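Local coordinates for hypothetical protein PP5205 (Pseudomonas putida, PDB 2G2X) that is of unknown function but adopts the EVE fold, related to that of PUA and ASCH proteins, and so may bind modified nucleic acid, at residues 140-143 and 144-148; 36-39 and 40-43. One frame throughout, in Å; residues are numbered along the deposited sequence.

Contact 1 of 2, residues 140-143 and 144-148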
loop_
_atom_site.group_PDB
_atom_site.type_symbol
_atom_site.label_atom_id
_atom_site.label_comp_id
_atom_site.label_asym_id
_atom_site.label_seq_id
_atom_site.Cartn_x
_atom_site.Cartn_y
_atom_site.Cartn_z
ATOM N N GLU A 140 -1.959 -9.798 14.847
ATOM C CA GLU A 140 -2.676 -11.065 14.718
ATOM C C GLU A 140 -3.039 -11.339 13.262
ATOM O O GLU A 140 -2.985 -12.481 12.808
ATOM C CB GLU A 140 -3.956 -11.047 15.565
ATOM C CG GLU A 140 -3.737 -10.815 17.053
ATOM C CD GLU A 140 -3.146 -9.441 17.371
ATOM O OE1 GLU A 140 -3.764 -8.415 17.003
ATOM O OE2 GLU A 140 -2.060 -9.390 17.996
ATOM N N GLN A 141 -3.430 -10.287 12.543
ATOM C CA GLN A 141 -3.788 -10.418 11.133
ATOM C C GLN A 141 -2.517 -10.656 10.325
ATOM O O GLN A 141 -2.524 -11.391 9.342
ATOM C CB GLN A 141 -4.511 -9.153 10.638
ATOM C CG GLN A 141 -5.891 -8.942 11.262
ATOM C CD GLN A 141 -6.484 -7.578 10.936
ATOM O OE1 GLN A 141 -5.759 -6.631 10.636
ATOM N NE2 GLN A 141 -7.806 -7.469 11.015
ATOM N N TRP A 142 -1.423 -10.036 10.753
ATOM C CA TRP A 142 -0.140 -10.198 10.075
ATOM C C TRP A 142 0.274 -11.668 10.167
ATOM O O TRP A 142 0.726 -12.267 9.186
ATOM C CB TRP A 142 0.915 -9.291 10.737
ATOM C CG TRP A 142 2.264 -9.291 10.062
ATOM C CD1 TRP A 142 3.283 -10.176 10.262
ATOM C CD2 TRP A 142 2.721 -8.380 9.047
ATOM N NE1 TRP A 142 4.342 -9.876 9.438
ATOM C CE2 TRP A 142 4.024 -8.778 8.682
ATOM C CE3 TRP A 142 2.153 -7.266 8.412
ATOM C CZ2 TRP A 142 4.775 -8.100 7.702
ATOM C CZ3 TRP A 142 2.895 -6.591 7.439
ATOM C CH2 TRP A 142 4.193 -7.013 7.097
ATOM N N ALA A 143 0.095 -12.244 11.352
ATOM C CA ALA A 143 0.448 -13.638 11.595
ATOM C C ALA A 143 -0.349 -14.604 10.723
ATOM O O ALA A 143 0.213 -15.547 10.168
ATOM C CB ALA A 143 0.242 -13.986 13.073
ATOM N N VAL A 144 -1.653 -14.389 10.597
ATOM C CA VAL A 144 -2.429 -15.305 9.776
ATOM C C VAL A 144 -1.970 -15.222 8.319
ATOM O O VAL A 144 -1.869 -16.243 7.638
ATOM C CB VAL A 144 -3.961 -15.036 9.868
ATOM C CG1 VAL A 144 -4.375 -14.887 11.322
ATOM C CG2 VAL A 144 -4.337 -13.820 9.071
ATOM N N ILE A 145 -1.663 -14.016 7.850
ATOM C CA ILE A 145 -1.220 -13.855 6.471
ATOM C C ILE A 145 0.146 -14.482 6.191
ATOM O O ILE A 145 0.324 -15.119 5.153
ATOM C CB ILE A 145 -1.214 -12.370 6.067
ATOM C CG1 ILE A 145 -2.660 -11.862 6.010
ATOM C CG2 ILE A 145 -0.516 -12.192 4.728
ATOM C CD1 ILE A 145 -2.790 -10.354 6.031
ATOM N N VAL A 146 1.109 -14.311 7.098
ATOM C CA VAL A 146 2.427 -14.911 6.890
ATOM C C VAL A 146 2.312 -16.424 7.023
ATOM O O VAL A 146 3.110 -17.169 6.461
ATOM C CB VAL A 146 3.490 -14.397 7.909
ATOM C CG1 VAL A 146 3.771 -12.923 7.674
ATOM C CG2 VAL A 146 3.011 -14.622 9.326
ATOM N N ALA A 147 1.306 -16.880 7.759
ATOM C CA ALA A 147 1.102 -18.312 7.935
ATOM C C ALA A 147 0.579 -18.923 6.628
ATOM O O ALA A 147 0.768 -20.110 6.375
ATOM C CB ALA A 147 0.126 -18.566 9.077
ATOM N N LEU A 148 -0.081 -18.109 5.804
ATOM C CA LEU A 148 -0.592 -18.579 4.516
ATOM C C LEU A 148 0.581 -18.778 3.565
ATOM O O LEU A 148 0.552 -19.650 2.698
ATOM C CB LEU A 148 -1.563 -17.570 3.900
ATOM C CG LEU A 148 -3.040 -17.693 4.264
ATOM C CD1 LEU A 148 -3.834 -16.601 3.544
ATOM C CD2 LEU A 148 -3.548 -19.080 3.870
#
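Val146 N donates to Trp142 O over 2.9 Å, one of four successive i to i+4 hydrogen bonds that run through this single helix. Before it come Val144 N to Glu140 O at 3.2 Å and Ile145 N to Gln141 O; after it, Ala147 N bonds to Ala143 O. The beta-branched side chains lie against the same carbonyls. Val144 sets CG1 3.2 Å from Glu140 O and CG2 3.0 Å from Gln141 O, and in Ile145 both CG1 and CD1 rest on Gln141 O. Beyond the helix, Val144 and Ile145 both touch Leu120. Replacing Val144 with an alanine would probably leave a gap beside the carbonyl oxygens of Glu140 and Gln141 and lose the packing on Leu120. One turn along, the side chains of Trp142 and Val146 meet. With CG anti to the backbone N (chi1 -176°), the NE1-CD1 side of the indole meets Val146 CG1 obliquely, NE1 at 3.6 Å and CD1 at 3.8 Å. Trp142 also stacks with Tyr3 and Phe48, and Ile145 rests on Ile59 and Phe48. The whole is an amphipathic C-terminal alpha-helix, 139-148, laid by its apolar side against strands of the EVE-domain sheet.

Contact 2 of 2, residues 36-39 and 40-43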
loop_
_atom_site.group_PDB
_atom_site.type_symbol
_atom_site.label_atom_id
_atom_site.label_comp_id
_atom_site.label_asym_id
_atom_site.label_seq_id
_atom_site.Cartn_x
_atom_site.Cartn_y
_atom_site.Cartn_z
ATOM N N ASN A 36 -4.762 9.545 5.694
ATOM C CA ASN A 36 -4.595 9.594 7.143
ATOM C C ASN A 36 -3.785 8.412 7.658
ATOM O O ASN A 36 -3.004 8.560 8.595
ATOM C CB ASN A 36 -5.957 9.652 7.841
ATOM C CG ASN A 36 -6.755 10.869 7.437
ATOM O OD1 ASN A 36 -6.193 11.859 6.966
ATOM N ND2 ASN A 36 -8.066 10.811 7.623
ATOM N N PHE A 37 -3.956 7.241 7.053
ATOM C CA PHE A 37 -3.180 6.098 7.502
ATOM C C PHE A 37 -1.714 6.285 7.114
ATOM O O PHE A 37 -0.822 5.905 7.869
ATOM C CB PHE A 37 -3.730 4.794 6.926
ATOM C CG PHE A 37 -4.998 4.324 7.594
ATOM C CD1 PHE A 37 -5.130 4.372 8.986
ATOM C CD2 PHE A 37 -6.053 3.802 6.835
ATOM C CE1 PHE A 37 -6.297 3.906 9.623
ATOM C CE2 PHE A 37 -7.221 3.334 7.451
ATOM C CZ PHE A 37 -7.345 3.385 8.851
ATOM N N LEU A 38 -1.462 6.875 5.946
ATOM C CA LEU A 38 -0.087 7.126 5.518
ATOM C C LEU A 38 0.594 8.008 6.547
ATOM O O LEU A 38 1.755 7.798 6.879
ATOM C CB LEU A 38 -0.021 7.859 4.171
ATOM C CG LEU A 38 -0.317 7.157 2.848
ATOM C CD1 LEU A 38 0.025 8.105 1.694
ATOM C CD2 LEU A 38 0.501 5.886 2.736
ATOM N N ARG A 39 -0.131 9.004 7.041
ATOM C CA ARG A 39 0.420 9.933 8.021
ATOM C C ARG A 39 0.649 9.313 9.390
ATOM O O ARG A 39 1.252 9.928 10.265
ATOM C CB ARG A 39 -0.491 11.158 8.133
ATOM C CG ARG A 39 -0.508 11.985 6.849
ATOM C CD ARG A 39 -1.526 13.111 6.892
ATOM N NE ARG A 39 -1.325 14.029 5.775
ATOM C CZ ARG A 39 -1.970 15.179 5.621
ATOM N NH1 ARG A 39 -2.875 15.563 6.514
ATOM N NH2 ARG A 39 -1.686 15.957 4.586
ATOM N N ALA A 40 0.169 8.093 9.577
ATOM C CA ALA A 40 0.340 7.406 10.847
ATOM C C ALA A 40 1.537 6.469 10.781
ATOM O O ALA A 40 1.996 5.965 11.802
ATOM C CB ALA A 40 -0.920 6.617 11.192
HETATM N N MSE A 41 2.044 6.243 9.574
HETATM C CA MSE A 41 3.180 5.349 9.388
HETATM C C MSE A 41 4.478 5.901 9.933
HETATM O O MSE A 41 4.673 7.112 10.006
HETATM C CB MSE A 41 3.350 5.010 7.904
HETATM C CG MSE A 41 2.220 4.151 7.349
HETATM SE SE MSE A 41 2.310 3.884 5.437
HETATM C CE MSE A 41 0.795 2.721 5.205
ATOM N N SER A 42 5.363 4.995 10.330
ATOM C CA SER A 42 6.673 5.371 10.846
ATOM C C SER A 42 7.736 4.655 10.021
ATOM O O SER A 42 7.459 3.612 9.425
ATOM C CB SER A 42 6.811 4.960 12.314
ATOM O OG SER A 42 5.882 5.664 13.127
ATOM N N VAL A 43 8.942 5.220 9.978
ATOM C CA VAL A 43 10.037 4.598 9.245
ATOM C C VAL A 43 10.331 3.260 9.921
ATOM O O VAL A 43 10.432 3.185 11.145
ATOM C CB VAL A 43 11.304 5.484 9.267
ATOM C CG1 VAL A 43 12.472 4.733 8.650
ATOM C CG2 VAL A 43 11.047 6.783 8.489
HETATM O O HOH W 1 3.999 8.816 7.944
#
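Two backbone hydrogen bonds tie Phe37 and Leu38 to the residues that follow the helix. Ala40 N donates to Phe37 O at 2.9 Å, and Met41 N to Leu38 O at 3.1 Å, the latter closing a type I beta turn from Leu38 to Met41. Both are i to i+3 bonds, and in both the donor stands well above the carbonyl plane, 68° out of it at Phe37 O, so the approach is quite unlike that of a regular alpha-helical bond. A water adds to the polar set: it donates to Leu38 O at 2.7 Å and to Met41 O at 2.8 Å, bridging the two ends of the turn, and Leu38 O therefore accepts from both the water and Met41 N.

The apolar contact lies between Leu38 and Met41, the latter present as selenomethionine. Met41 has CG anti to its carbonyl carbon (chi1 -68°) and an extended chain beyond, which carries the selenium across the Leu38 side chain at an angle; SE comes 3.8 Å from Leu38 CD2, and the methyl CE is 4.0 Å from the same branch. Nearer the backbone, Met41 CG lies 3.5 Å from Phe37 O, and Ala40 CB also approaches that oxygen. Both Leu38 and Met41 are buried, packing together on Met6 and Val134, while Met41 further touches Trp4 and Ile65.

Charge enters through Arg39, whose chain, extended from CG to NE, hydrogen-bonds Ser95 OG through NE and comes within about 6 Å of a bound sulfate. Two amide N-H groups and three carbonyl oxygens thus find partners near the end of helix 32-38, while the leucine and selenomethionine bury their apolar ends against the sheet.

Contacts 1 and 2 belong to different helices of the same EVE domain, their centres about 21 Å apart and their nearest atoms about 10 Å apart, with no direct touch. What joins them is the mixed sheet: strand 3-8 supplies Tyr3 to contact 1 and both Trp4 and Met6 to contact 2, and strand 58-71 likewise meets both. Contact 1 lies within the C-terminal helix 139-148, contact 2 at the end of helix 32-38, before strand 46-51. The centre of contact 2 lies about 11 Å from the chain's centre, that of contact 1 about 17 Å, and the Arg39 side chain of contact 2 is about 6 Å from a sulfate, probably from the crystallisation liquor.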